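Local coordinates for protein malyl-CoA lyase/beta-methylmalyl-CoA lyase (Methylobacterium extorquens, PDB 5UGR) that is a magnesium-binding lyase of the HpcH/HpaI aldolase/citrate lyase family, built on a TIM barrel and assembled from six chains, at residues A[11-16]-A[319-324]; A[95-100]-A[127-132]; A[115-120]-A[155-160]; A[161-166]-A[208-213]; A[177-182]-A[226-231]. All coordinates share one frame; numbering follows the deposited sequence.

How the contacts relate
Contacts 3 and 4 are buried and share strand 158-163: contact 3 ties its start to helix 110-127 through a carboxylate whose two oxygens are each bonded, by an arginine and a serine, whereas contact 4 packs its end against helix 207-220 with apolar and sulfur atoms. Contact 2, partly buried, joins the loops ahead of two adjacent barrel strands by charge and backbone carbonyls; its Lys132 lies close to Arg157 of contact 3. Contact 1 is a surface contact, apolar at heart, where the last helix meets the entry to the first strand; Arg12 reaches Glu159 of contact 3. Contact 5, another surface contact, joins loops beyond the strands and meets contact 4 through Gln210 and Asp226.

Contact 1. Residues A[11-16]-A[319-324]; sequences PRLHRS and DAMGGK
Leu13 and Ala320 mark the closest passage of the two backbones, with their CA atoms 6.5 Å apart. Here the irregular chain 11-16 passes the last turns of helix 305-322, near the end of the modelled chain. Leu13 points at the helix and carries the apolar middle of the contact: its CB lies 3.9 Å from Ala320 CB, and the small methyl of the alanine lets the chains come near. The leucine CG is anti to the backbone N (chi1 -179°), which sends the branched end along the helix, where CD2 rests 3.7 Å from Met321 CG and also meets Lys324 CD. In this way the last helix of the chain is packed against the loop that enters the first strand, 16-21, of the TIM barrel. Two residues further on, Arg15 crosses Met321 at about a right angle. Met321 CG sits over one face of the guanidinium, toward its rim, and the flexible thioether bends at chi3 (85°) to bring CE within 3.6 Å of Arg15 NH1. At the edge of the same group, in its plane, Lys324 NZ lies 3.9 Å from Arg15 NH2. Both cations are gathered round one carboxylate: Asp37, just ahead of strand 38-42, takes Arg15 NE on OD2 and Lys324 NZ on OD1. Arg15 NH1 is held in addition by Thr269 OG1.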
# COMPACT_ATOMS: atom_id res chain seq x y z
N PRO A 11 -1.55 -21.22 21.93
CA PRO A 11 -0.56 -22.30 21.69
C PRO A 11 -1.06 -23.77 21.83
O PRO A 11 -0.75 -24.43 22.83
CB PRO A 11 0.54 -22.00 22.73
CG PRO A 11 -0.19 -21.36 23.87
CD PRO A 11 -1.40 -20.65 23.28
N ARG A 12 -1.68 -24.31 20.80
CA ARG A 12 -2.27 -25.67 20.82
C ARG A 12 -1.28 -26.66 20.28
O ARG A 12 -0.47 -26.35 19.39
CB ARG A 12 -3.51 -25.74 19.96
CG ARG A 12 -4.56 -24.67 20.25
CD ARG A 12 -5.84 -24.87 19.47
NE ARG A 12 -6.69 -23.69 19.47
CZ ARG A 12 -7.87 -23.57 20.07
NH1 ARG A 12 -8.37 -24.51 20.91
NH2 ARG A 12 -8.54 -22.47 19.88
N LEU A 13 -1.43 -27.91 20.75
CA LEU A 13 -0.70 -29.06 20.22
C LEU A 13 -1.38 -29.48 18.92
O LEU A 13 -2.58 -29.61 18.85
CB LEU A 13 -0.71 -30.21 21.23
CG LEU A 13 0.03 -31.44 20.80
CD1 LEU A 13 1.51 -31.24 20.73
CD2 LEU A 13 -0.23 -32.55 21.82
N HIS A 14 -0.60 -29.58 17.85
CA HIS A 14 -1.14 -29.71 16.51
C HIS A 14 -0.23 -30.59 15.62
O HIS A 14 0.13 -30.22 14.51
CB HIS A 14 -1.29 -28.29 15.95
CG HIS A 14 -2.16 -28.17 14.76
ND1 HIS A 14 -2.77 -26.98 14.44
CD2 HIS A 14 -2.52 -29.05 13.82
CE1 HIS A 14 -3.51 -27.15 13.36
NE2 HIS A 14 -3.35 -28.39 12.96
N ARG A 15 0.16 -31.75 16.13
CA ARG A 15 1.01 -32.66 15.36
C ARG A 15 0.29 -33.37 14.21
O ARG A 15 0.87 -33.63 13.14
CB ARG A 15 1.62 -33.71 16.29
CG ARG A 15 2.46 -33.17 17.42
CD ARG A 15 2.72 -34.21 18.47
NE ARG A 15 1.49 -34.73 19.03
CZ ARG A 15 1.41 -35.86 19.74
NH1 ARG A 15 2.48 -36.59 20.02
NH2 ARG A 15 0.25 -36.26 20.19
N SER A 16 -0.95 -33.74 14.48
CA SER A 16 -1.79 -34.52 13.60
C SER A 16 -3.13 -33.85 13.45
O SER A 16 -3.73 -33.40 14.44
CB SER A 16 -1.96 -35.95 14.15
OG SER A 16 -2.41 -35.96 15.49
N ASP A 319 3.79 -29.54 27.36
CA ASP A 319 2.97 -29.81 28.54
C ASP A 319 1.72 -30.54 28.10
O ASP A 319 1.23 -31.42 28.80
CB ASP A 319 2.57 -28.50 29.23
CG ASP A 319 3.75 -27.83 29.99
OD1 ASP A 319 4.88 -28.44 30.14
OD2 ASP A 319 3.48 -26.71 30.51
N ALA A 320 1.15 -30.15 26.95
CA ALA A 320 -0.07 -30.82 26.43
C ALA A 320 0.16 -32.29 26.14
O ALA A 320 -0.69 -33.13 26.39
CB ALA A 320 -0.54 -30.13 25.17
N MET A 321 1.32 -32.59 25.60
CA MET A 321 1.70 -33.96 25.30
C MET A 321 1.76 -34.76 26.56
O MET A 321 1.34 -35.90 26.57
CB MET A 321 3.03 -34.04 24.52
CG MET A 321 2.79 -34.38 23.06
SD MET A 321 4.40 -34.43 22.39
CE MET A 321 4.70 -36.18 22.86
N GLY A 322 2.28 -34.17 27.63
CA GLY A 322 2.45 -34.85 28.88
C GLY A 322 1.14 -35.21 29.51
O GLY A 322 1.10 -36.12 30.31
N GLY A 323 0.07 -34.48 29.18
CA GLY A 323 -1.24 -34.76 29.81
C GLY A 323 -2.25 -35.50 28.96
O GLY A 323 -3.39 -35.63 29.37
N LYS A 324 -1.81 -35.96 27.78
CA LYS A 324 -2.73 -36.52 26.77
C LYS A 324 -3.29 -37.88 27.15
O LYS A 324 -4.53 -38.06 27.17
CB LYS A 324 -2.07 -36.49 25.35
CG LYS A 324 -3.09 -36.22 24.21
CD LYS A 324 -2.47 -35.69 22.95
CE LYS A 324 -3.51 -35.36 21.81
NZ LYS A 324 -3.55 -36.48 20.77

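Contact 2. Residues A[95-100]-A[127-132]; sequences ACPRLD and KKREKK
Two neighbouring helix-to-strand loops of the TIM barrel meet where Lys131, in the loop ahead of strand 134-139, inserts its ammonium into the loop ahead of strand 101-104. The receiving chain makes a type I turn from Cys96 to Leu99, with Pro97 in its second position, where the fixed phi of proline suits such a turn, and this curls several carbonyls toward one point. Lys131 leaves its backbone extended and bends at chi3 (-67°), bringing NZ round to that point. NZ donates to Pro97 O at 3.0 Å, in the carbonyl plane, and more weakly to Leu99 O. Its third partner is Asp100 OD1 at 2.8 Å, a salt bridge that meets the oxygen from above the carboxylate plane, 44° out of it. The other oxygen, Asp100 OD2, takes Arg98 NH1 at 2.8 Å in the guanidinium plane, and the backbone N of Met73 as well. Alongside, in the conformer described, Arg129 lays its guanidinium over Pro97: Pro97 CA lies above the centre of one face, with Lys127 CB over the opposite face. Its NH2 is secured by Val93 O, at the end of helix 85-95. A water donates to Asp100 O and to Lys132 O, each at 2.8 Å, and so joins the backbones. With Lys131 and Arg98 on different oxygens of a single carboxylate, and carbonyl dipoles also turned toward NZ, the negative charge of Asp100 probably offsets the closeness of two cations and favours a charged lysine.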
# COMPACT_ATOMS: atom_id res chain seq x y z
N ALA A 95 -25.39 -23.80 17.40
CA ALA A 95 -25.82 -25.04 18.09
C ALA A 95 -24.77 -25.75 18.90
O ALA A 95 -25.12 -26.61 19.70
CB ALA A 95 -26.43 -25.99 17.09
N CYS A 96 -23.48 -25.41 18.68
CA CYS A 96 -22.42 -26.33 19.11
C CYS A 96 -21.32 -25.63 19.89
O CYS A 96 -20.25 -25.30 19.34
CB CYS A 96 -21.83 -27.08 17.92
SG CYS A 96 -22.98 -27.99 16.89
N PRO A 97 -21.53 -25.40 21.20
CA PRO A 97 -20.48 -24.84 22.06
C PRO A 97 -19.15 -25.64 22.02
O PRO A 97 -18.10 -25.06 22.28
CB PRO A 97 -21.08 -24.93 23.48
CG PRO A 97 -22.52 -25.08 23.29
CD PRO A 97 -22.80 -25.60 21.93
N ARG A 98 -19.19 -26.94 21.76
CA ARG A 98 -17.97 -27.78 21.72
C ARG A 98 -16.99 -27.37 20.64
O ARG A 98 -15.81 -27.64 20.74
CB ARG A 98 -18.32 -29.27 21.64
CG ARG A 98 -17.14 -30.24 21.62
CD ARG A 98 -16.35 -30.13 22.90
NE ARG A 98 -15.17 -30.96 22.96
CZ ARG A 98 -14.00 -30.60 22.40
NH1 ARG A 98 -13.92 -29.49 21.65
NH2 ARG A 98 -12.93 -31.38 22.56
N LEU A 99 -17.49 -26.76 19.57
CA LEU A 99 -16.61 -26.35 18.48
C LEU A 99 -15.53 -25.42 19.01
O LEU A 99 -15.81 -24.43 19.69
CB LEU A 99 -17.43 -25.68 17.39
CG LEU A 99 -16.67 -25.39 16.11
CD1 LEU A 99 -16.20 -26.63 15.39
CD2 LEU A 99 -17.49 -24.47 15.21
N ASP A 100 -14.28 -25.72 18.59
CA ASP A 100 -13.15 -24.89 18.94
C ASP A 100 -12.69 -23.93 17.81
O ASP A 100 -12.25 -22.79 18.10
CB ASP A 100 -11.95 -25.75 19.33
CG ASP A 100 -12.22 -26.62 20.57
OD1 ASP A 100 -12.66 -26.02 21.61
OD2 ASP A 100 -11.98 -27.84 20.47
N LYS A 127 -24.91 -15.59 21.31
CA LYS A 127 -24.99 -16.77 22.14
C LYS A 127 -24.34 -16.56 23.51
O LYS A 127 -24.43 -17.43 24.37
CB LYS A 127 -24.41 -18.03 21.47
CG LYS A 127 -25.14 -18.50 20.20
CD LYS A 127 -26.64 -18.77 20.35
CE LYS A 127 -26.86 -19.94 21.24
NZ LYS A 127 -28.33 -20.16 21.26
N LYS A 128 -23.67 -15.43 23.69
CA LYS A 128 -23.05 -15.11 24.97
C LYS A 128 -22.03 -16.16 25.46
O LYS A 128 -21.87 -16.36 26.62
CB LYS A 128 -24.09 -14.77 26.02
CG LYS A 128 -25.03 -13.61 25.63
CD LYS A 128 -26.13 -13.46 26.67
CE LYS A 128 -26.87 -12.13 26.48
NZ LYS A 128 -28.04 -11.95 27.39
N ARG A 129 -21.19 -16.49 24.49
CA ARG A 129 -20.18 -17.52 24.53
C ARG A 129 -18.96 -17.17 25.44
O ARG A 129 -18.47 -16.05 25.29
CB ARG A 129 -19.77 -17.65 23.08
CG ARG A 129 -20.76 -18.28 22.25
CD ARG A 129 -20.58 -19.72 22.70
NE ARG A 129 -21.72 -20.53 22.39
CZ ARG A 129 -21.98 -20.98 21.17
NH1 ARG A 129 -23.06 -21.70 20.97
NH2 ARG A 129 -21.16 -20.64 20.13
N GLU A 130 -18.45 -18.04 26.35
CA GLU A 130 -17.15 -17.67 26.96
C GLU A 130 -16.03 -17.92 25.97
O GLU A 130 -15.16 -17.10 25.81
CB GLU A 130 -16.87 -18.53 28.18
CG GLU A 130 -15.66 -18.08 28.98
CD GLU A 130 -16.05 -17.43 30.31
OE1 GLU A 130 -17.13 -16.79 30.39
OE2 GLU A 130 -15.26 -17.57 31.26
N LYS A 131 -16.06 -19.10 25.36
CA LYS A 131 -14.99 -19.54 24.47
C LYS A 131 -15.05 -18.67 23.20
O LYS A 131 -16.15 -18.39 22.72
CB LYS A 131 -15.16 -21.02 24.10
CG LYS A 131 -14.08 -21.59 23.14
CD LYS A 131 -14.59 -22.78 22.31
CE LYS A 131 -14.87 -23.94 23.17
NZ LYS A 131 -15.16 -25.22 22.51
N LYS A 132 -13.90 -18.29 22.67
CA LYS A 132 -13.82 -17.64 21.34
C LYS A 132 -13.25 -18.65 20.35
O LYS A 132 -12.16 -19.22 20.55
CB LYS A 132 -12.96 -16.36 21.41
CG LYS A 132 -13.57 -15.14 22.22
CD LYS A 132 -12.91 -13.78 21.85
CE LYS A 132 -13.85 -12.57 21.49
NZ LYS A 132 -14.17 -12.16 20.01
O HOH W 1 -11.46 -21.89 20.60

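Contact 3. Residues A[115-120]-A[155-160]; sequences AIDVLT and SKRLEA
Arg157 stretches from the turn before barrel strand 158-163 to Asp117 on helix 110-127, tying the start of one strand of the TIM barrel to a helix of its outer layer. Its CB points toward the helix, and the chain runs extended from there. CG passes Asp117 OD1, CD comes within 3.3 Å of the same oxygen, and NE closes a salt bridge to it at 2.8 Å. That N-H lies in the guanidinium plane but reaches OD1 from above the carboxylate plane; the two flat groups stand 80° apart. CZ is faced by Thr120 CG2, which covers the centre of one guanidinium face at 3.9 Å. Thr120 OG1 donates to Ile116 O, consistent with the methyl being the branch that faces the arginine. At the tip NH1 bonds Ile133 O, while NH2 bonds Thr121 OG1 and forms a salt bridge with Glu124, one and about two turns beyond Asp117. A long, many-handed donor suits a buried site lined with acceptors. Asp117, whose CG is anti to the backbone N (chi1 -156°), spreads its second oxygen to the serine of an ST turn: Ser155 OG donates to Asp117 OD2 at 2.7 Å and accepts from Arg157 N at 3.0 Å.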
# COMPACT_ATOMS: atom_id res chain seq x y z
N ALA A 115 -14.34 -11.51 6.62
CA ALA A 115 -15.76 -11.83 6.46
C ALA A 115 -16.23 -12.89 7.42
O ALA A 115 -17.35 -12.76 7.97
CB ALA A 115 -16.05 -12.22 5.02
N ILE A 116 -15.42 -13.94 7.58
CA ILE A 116 -15.80 -15.02 8.51
C ILE A 116 -15.70 -14.53 9.95
O ILE A 116 -16.49 -14.96 10.81
CB ILE A 116 -14.98 -16.29 8.24
CG1 ILE A 116 -15.03 -16.65 6.75
CG2 ILE A 116 -15.48 -17.47 9.10
CD1 ILE A 116 -16.36 -16.67 6.09
N ASP A 117 -14.76 -13.64 10.23
CA ASP A 117 -14.62 -13.07 11.58
C ASP A 117 -15.90 -12.25 11.94
O ASP A 117 -16.43 -12.42 13.04
CB ASP A 117 -13.34 -12.23 11.60
CG ASP A 117 -12.73 -12.03 12.96
OD1 ASP A 117 -13.38 -12.35 13.99
OD2 ASP A 117 -11.61 -11.44 12.99
N VAL A 118 -16.43 -11.44 11.01
CA VAL A 118 -17.63 -10.68 11.25
C VAL A 118 -18.76 -11.66 11.66
O VAL A 118 -19.41 -11.47 12.70
CB VAL A 118 -18.03 -9.88 10.02
CG1 VAL A 118 -19.40 -9.26 10.22
CG2 VAL A 118 -17.00 -8.75 9.74
N LEU A 119 -19.00 -12.67 10.82
CA LEU A 119 -20.15 -13.57 11.03
C LEU A 119 -19.98 -14.33 12.33
O LEU A 119 -20.95 -14.43 13.13
CB LEU A 119 -20.30 -14.45 9.80
CG LEU A 119 -21.47 -15.44 9.82
CD1 LEU A 119 -22.81 -14.71 9.99
CD2 LEU A 119 -21.47 -16.24 8.54
N THR A 120 -18.81 -14.93 12.52
CA THR A 120 -18.52 -15.70 13.73
C THR A 120 -18.68 -14.86 14.98
O THR A 120 -19.32 -15.30 15.98
CB THR A 120 -17.11 -16.31 13.67
OG1 THR A 120 -17.00 -17.16 12.49
CG2 THR A 120 -16.84 -17.14 14.89
N SER A 155 -6.64 -11.61 11.03
CA SER A 155 -7.63 -11.74 12.12
C SER A 155 -6.93 -12.11 13.41
O SER A 155 -6.06 -12.98 13.41
CB SER A 155 -8.64 -12.83 11.81
OG SER A 155 -9.51 -13.09 12.91
N LYS A 156 -7.40 -11.53 14.51
CA LYS A 156 -6.92 -11.92 15.84
C LYS A 156 -7.26 -13.37 16.19
O LYS A 156 -6.61 -13.96 17.08
CB LYS A 156 -7.48 -10.97 16.89
CG LYS A 156 -6.82 -9.59 16.83
CD LYS A 156 -7.29 -8.69 17.99
CE LYS A 156 -8.75 -8.26 17.93
NZ LYS A 156 -9.11 -7.46 16.69
N ARG A 157 -8.25 -13.94 15.47
CA ARG A 157 -8.57 -15.35 15.63
C ARG A 157 -7.66 -16.30 14.96
O ARG A 157 -7.71 -17.49 15.23
CB ARG A 157 -9.99 -15.67 15.17
CG ARG A 157 -11.11 -14.89 15.82
CD ARG A 157 -12.46 -15.29 15.24
NE ARG A 157 -13.55 -14.54 15.77
CZ ARG A 157 -14.28 -14.85 16.84
NH1 ARG A 157 -14.06 -15.98 17.52
NH2 ARG A 157 -15.25 -14.03 17.21
N LEU A 158 -6.86 -15.81 13.99
CA LEU A 158 -6.08 -16.70 13.17
C LEU A 158 -4.96 -17.33 13.98
O LEU A 158 -4.19 -16.64 14.66
CB LEU A 158 -5.52 -15.95 11.95
CG LEU A 158 -4.84 -16.81 10.88
CD1 LEU A 158 -5.78 -17.87 10.35
CD2 LEU A 158 -4.39 -15.89 9.72
N GLU A 159 -4.89 -18.66 13.90
CA GLU A 159 -3.91 -19.47 14.60
C GLU A 159 -2.97 -20.31 13.76
O GLU A 159 -1.88 -20.66 14.26
CB GLU A 159 -4.58 -20.46 15.57
CG GLU A 159 -5.53 -19.84 16.56
CD GLU A 159 -6.13 -20.87 17.53
OE1 GLU A 159 -7.21 -20.54 18.11
OE2 GLU A 159 -5.52 -21.96 17.68
N ALA A 160 -3.33 -20.62 12.52
CA ALA A 160 -2.64 -21.70 11.79
C ALA A 160 -2.98 -21.59 10.31
O ALA A 160 -4.05 -21.09 9.95
CB ALA A 160 -3.10 -23.05 12.31
O HOH W 2 -9.23 -9.31 14.26

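Contact 4. Residues A[161-166]-A[208-213]; sequences MSFGVA and FAQNRM
Met213 lays its thioether not on a side chain alone but against the bare backbone of a strand, with SD 3.6 Å from Phe163 N and CE 3.4 Å from Met161 O. The strand is 158-163 of the TIM barrel, and Met213 sits on helix 207-220, within the crossover to the next barrel strand, 223-226. The two short axes run nearly antiparallel at 173° and 9.5 Å apart, as expected for a barrel strand and its covering helix. An unbranched, pliable methionine suits this place between strand and helix: extended to SD, it turns at chi3 (81°) and sets CE against Met161 O. On the way SD also touches Met161 CB, and in the conformer described the two methionines slide past each other in opposite directions.

Phe163 comes from the strand with CG anti to the backbone N (chi1 174°), which carries its ring out to the helix. Ala209 is small enough to let CE1 approach its CB to 3.5 Å. Over one ring face lies Val165 CA, and Tyr168 stacks on the ring edge-to-face. Gln210 crosses the phenyl group at about a right angle and sends NE2 on to Asp226, while its CG packs 3.9 Å from Phe163 CD2.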
# COMPACT_ATOMS: atom_id res chain seq x y z
N MET A 161 -2.06 -22.09 9.48
CA MET A 161 -2.30 -22.22 8.04
C MET A 161 -1.93 -23.65 7.65
O MET A 161 -0.88 -24.16 8.08
CB MET A 161 -1.45 -21.24 7.20
CG MET A 161 -1.36 -19.82 7.72
SD MET A 161 -0.42 -18.68 6.66
CE MET A 161 -1.81 -17.63 6.33
N SER A 162 -2.81 -24.26 6.82
CA SER A 162 -2.51 -25.55 6.24
C SER A 162 -2.20 -25.40 4.75
O SER A 162 -2.92 -24.68 4.07
CB SER A 162 -3.69 -26.51 6.38
OG SER A 162 -3.84 -27.04 7.70
N PHE A 163 -1.14 -26.12 4.30
CA PHE A 163 -0.78 -26.18 2.89
C PHE A 163 -1.57 -27.28 2.22
O PHE A 163 -1.28 -28.46 2.38
CB PHE A 163 0.69 -26.34 2.73
CG PHE A 163 1.13 -26.56 1.33
CD1 PHE A 163 0.72 -25.69 0.35
CD2 PHE A 163 1.86 -27.71 0.98
CE1 PHE A 163 1.09 -25.93 -0.98
CE2 PHE A 163 2.25 -27.92 -0.34
CZ PHE A 163 1.84 -27.06 -1.31
N GLY A 164 -2.58 -26.87 1.43
CA GLY A 164 -3.43 -27.83 0.72
C GLY A 164 -2.80 -28.26 -0.57
O GLY A 164 -3.13 -27.75 -1.66
N VAL A 165 -1.89 -29.22 -0.49
CA VAL A 165 -1.02 -29.57 -1.62
C VAL A 165 -1.76 -30.00 -2.88
O VAL A 165 -1.34 -29.65 -3.98
CB VAL A 165 0.09 -30.57 -1.18
CG1 VAL A 165 -0.53 -31.91 -0.77
CG2 VAL A 165 1.12 -30.75 -2.30
N ALA A 166 -2.81 -30.80 -2.74
CA ALA A 166 -3.47 -31.30 -3.96
C ALA A 166 -4.25 -30.22 -4.69
O ALA A 166 -4.21 -30.07 -5.95
CB ALA A 166 -4.36 -32.49 -3.63
N PHE A 208 8.96 -24.39 -2.71
CA PHE A 208 8.61 -22.98 -2.72
C PHE A 208 7.37 -22.66 -1.89
O PHE A 208 7.36 -21.78 -1.02
CB PHE A 208 8.49 -22.47 -4.17
CG PHE A 208 8.16 -20.99 -4.24
CD1 PHE A 208 6.83 -20.52 -4.21
CD2 PHE A 208 9.16 -20.06 -4.26
CE1 PHE A 208 6.54 -19.19 -4.28
CE2 PHE A 208 8.87 -18.71 -4.31
CZ PHE A 208 7.57 -18.26 -4.33
N ALA A 209 6.32 -23.42 -2.16
CA ALA A 209 5.06 -23.25 -1.46
C ALA A 209 5.19 -23.42 0.04
O ALA A 209 4.70 -22.59 0.83
CB ALA A 209 4.03 -24.23 -2.01
N GLN A 210 5.84 -24.52 0.44
CA GLN A 210 5.99 -24.79 1.88
C GLN A 210 6.81 -23.73 2.61
O GLN A 210 6.45 -23.28 3.68
CB GLN A 210 6.61 -26.18 2.09
CG GLN A 210 5.60 -27.30 1.80
CD GLN A 210 6.20 -28.67 2.01
OE1 GLN A 210 7.37 -28.89 1.77
NE2 GLN A 210 5.40 -29.60 2.47
N ASN A 211 7.92 -23.31 1.99
CA ASN A 211 8.76 -22.32 2.61
C ASN A 211 8.05 -20.97 2.67
O ASN A 211 8.16 -20.25 3.66
CB ASN A 211 10.10 -22.17 1.91
CG ASN A 211 11.15 -23.24 2.33
OD1 ASN A 211 11.95 -23.02 3.26
ND2 ASN A 211 11.12 -24.38 1.68
N ARG A 212 7.37 -20.57 1.60
CA ARG A 212 6.70 -19.26 1.66
C ARG A 212 5.62 -19.25 2.70
O ARG A 212 5.51 -18.26 3.45
CB ARG A 212 6.15 -18.86 0.30
CG ARG A 212 5.69 -17.39 0.29
CD ARG A 212 5.31 -16.96 -1.12
NE ARG A 212 4.68 -15.66 -1.06
CZ ARG A 212 4.15 -15.04 -2.08
NH1 ARG A 212 4.15 -15.61 -3.30
NH2 ARG A 212 3.52 -13.90 -1.85
N MET A 213 4.84 -20.31 2.77
CA MET A 213 3.82 -20.36 3.83
C MET A 213 4.41 -20.42 5.22
O MET A 213 3.91 -19.72 6.12
CB MET A 213 2.86 -21.54 3.60
CG MET A 213 1.58 -21.46 4.42
SD MET A 213 0.61 -22.96 4.48
CE MET A 213 1.53 -23.81 5.76

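Contact 5. Residues A[177-182]-A[226-231]; sequences TVIGGV and DGPFGD
Pro228 is where 226-231 first touches 177-182, once the chain has left barrel strand 223-226. Its ring meets Ile179 CG2, with CB and CG both 3.7 Å away and the two side chains crossing at about a right angle. Pro228 O lies near the same methyl; this methyl, anti to the backbone N of Ile179, is the branch turned to the proline. A rigid ring and a branched isoleucine give a compact apolar patch here.

Phe229 follows with its CA 3.6 Å from Ile179 O. Its CB starts off away from the partner loop, yet the ring swings back until CE1 stands 4.2 Å from Gly181 N, and a water sits over the centre of one ring face. Gly180 and Gly181 both have positive phi, a backbone shape that glycine adopts easily, and this turns their chain past the ring.

Gly230 makes the hydrogen bond between the loops: its N donates to Ile179 O at 2.9 Å, nearly straight at 161°, though tilted 26° from the carbonyl plane. With no side chain in the way, Gly230 CA can lie 3.7 Å from Ile179 CB. The water beside it donates to Ile179 O at 2.8 Å and accepts a weak bond from Asp231 N, so that carbonyl is held by two donors.

Both loops belong to the end of the TIM barrel where its strands finish, the usual place of active sites in this fold; the side chain of Pro228 is about 8 Å from a bound magnesium ion, and the magnesium site includes Asp45, Glu140 and Asp167.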
# COMPACT_ATOMS: atom_id res chain seq x y z
N THR A 177 -1.30 -36.41 -10.34
CA THR A 177 -2.47 -37.31 -10.34
C THR A 177 -2.72 -37.99 -9.00
O THR A 177 -3.67 -38.80 -8.87
CB THR A 177 -2.29 -38.36 -11.47
OG1 THR A 177 -1.05 -39.07 -11.25
CG2 THR A 177 -2.26 -37.65 -12.85
N VAL A 178 -1.89 -37.63 -8.01
CA VAL A 178 -1.73 -38.27 -6.70
C VAL A 178 -1.78 -37.05 -5.75
O VAL A 178 -1.39 -35.96 -6.15
CB VAL A 178 -0.26 -38.86 -6.69
CG1 VAL A 178 0.34 -39.12 -5.32
CG2 VAL A 178 -0.20 -40.12 -7.56
N ILE A 179 -2.19 -37.25 -4.50
CA ILE A 179 -2.24 -36.21 -3.47
C ILE A 179 -0.84 -36.13 -2.84
O ILE A 179 -0.39 -37.01 -2.11
CB ILE A 179 -3.29 -36.52 -2.44
CG1 ILE A 179 -4.69 -36.53 -3.16
CG2 ILE A 179 -3.26 -35.51 -1.30
CD1 ILE A 179 -5.84 -37.00 -2.24
N GLY A 180 -0.16 -35.03 -3.06
CA GLY A 180 1.16 -34.90 -2.55
C GLY A 180 2.10 -35.83 -3.35
O GLY A 180 1.82 -36.38 -4.46
N GLY A 181 3.24 -35.99 -2.74
CA GLY A 181 4.32 -36.78 -3.28
C GLY A 181 5.25 -36.03 -4.21
O GLY A 181 5.17 -34.83 -4.34
N VAL A 182 6.12 -36.79 -4.84
CA VAL A 182 7.20 -36.28 -5.66
C VAL A 182 7.00 -36.72 -7.15
O VAL A 182 5.97 -37.33 -7.52
CB VAL A 182 8.55 -36.65 -5.04
CG1 VAL A 182 8.70 -35.93 -3.71
CG2 VAL A 182 8.66 -38.14 -4.90
N ASP A 226 1.31 -28.96 7.36
CA ASP A 226 1.36 -29.54 6.02
C ASP A 226 0.09 -30.32 5.76
O ASP A 226 -0.46 -30.93 6.69
CB ASP A 226 2.59 -30.46 5.93
CG ASP A 226 2.95 -30.86 4.51
OD1 ASP A 226 2.64 -30.09 3.56
OD2 ASP A 226 3.48 -32.01 4.38
N GLY A 227 -0.34 -30.35 4.51
CA GLY A 227 -1.61 -30.94 4.13
C GLY A 227 -1.56 -32.46 3.85
O GLY A 227 -0.70 -33.18 4.39
N PRO A 228 -2.46 -32.94 3.01
CA PRO A 228 -2.67 -34.37 2.86
C PRO A 228 -1.61 -35.05 2.02
O PRO A 228 -1.00 -34.42 1.15
CB PRO A 228 -4.04 -34.44 2.16
CG PRO A 228 -4.09 -33.15 1.37
CD PRO A 228 -3.42 -32.12 2.23
N PHE A 229 -1.42 -36.36 2.27
CA PHE A 229 -0.57 -37.27 1.50
C PHE A 229 -1.45 -38.47 1.19
O PHE A 229 -1.99 -39.09 2.11
CB PHE A 229 0.61 -37.67 2.35
CG PHE A 229 1.58 -38.61 1.68
CD1 PHE A 229 2.59 -38.12 0.88
CD2 PHE A 229 1.45 -39.99 1.79
CE1 PHE A 229 3.49 -38.98 0.26
CE2 PHE A 229 2.36 -40.86 1.20
CZ PHE A 229 3.37 -40.36 0.42
N GLY A 230 -1.64 -38.74 -0.11
CA GLY A 230 -2.68 -39.68 -0.54
C GLY A 230 -2.34 -41.15 -0.54
O GLY A 230 -3.25 -41.99 -0.57
N ASP A 231 -1.06 -41.50 -0.50
CA ASP A 231 -0.73 -42.89 -0.68
C ASP A 231 -0.67 -43.62 0.64
O ASP A 231 0.37 -43.69 1.30
CB ASP A 231 0.55 -43.07 -1.50
CG ASP A 231 0.84 -44.54 -1.86
OD1 ASP A 231 0.08 -45.44 -1.39
OD2 ASP A 231 1.81 -44.76 -2.64
O HOH W 3 0.83 -39.58 -2.06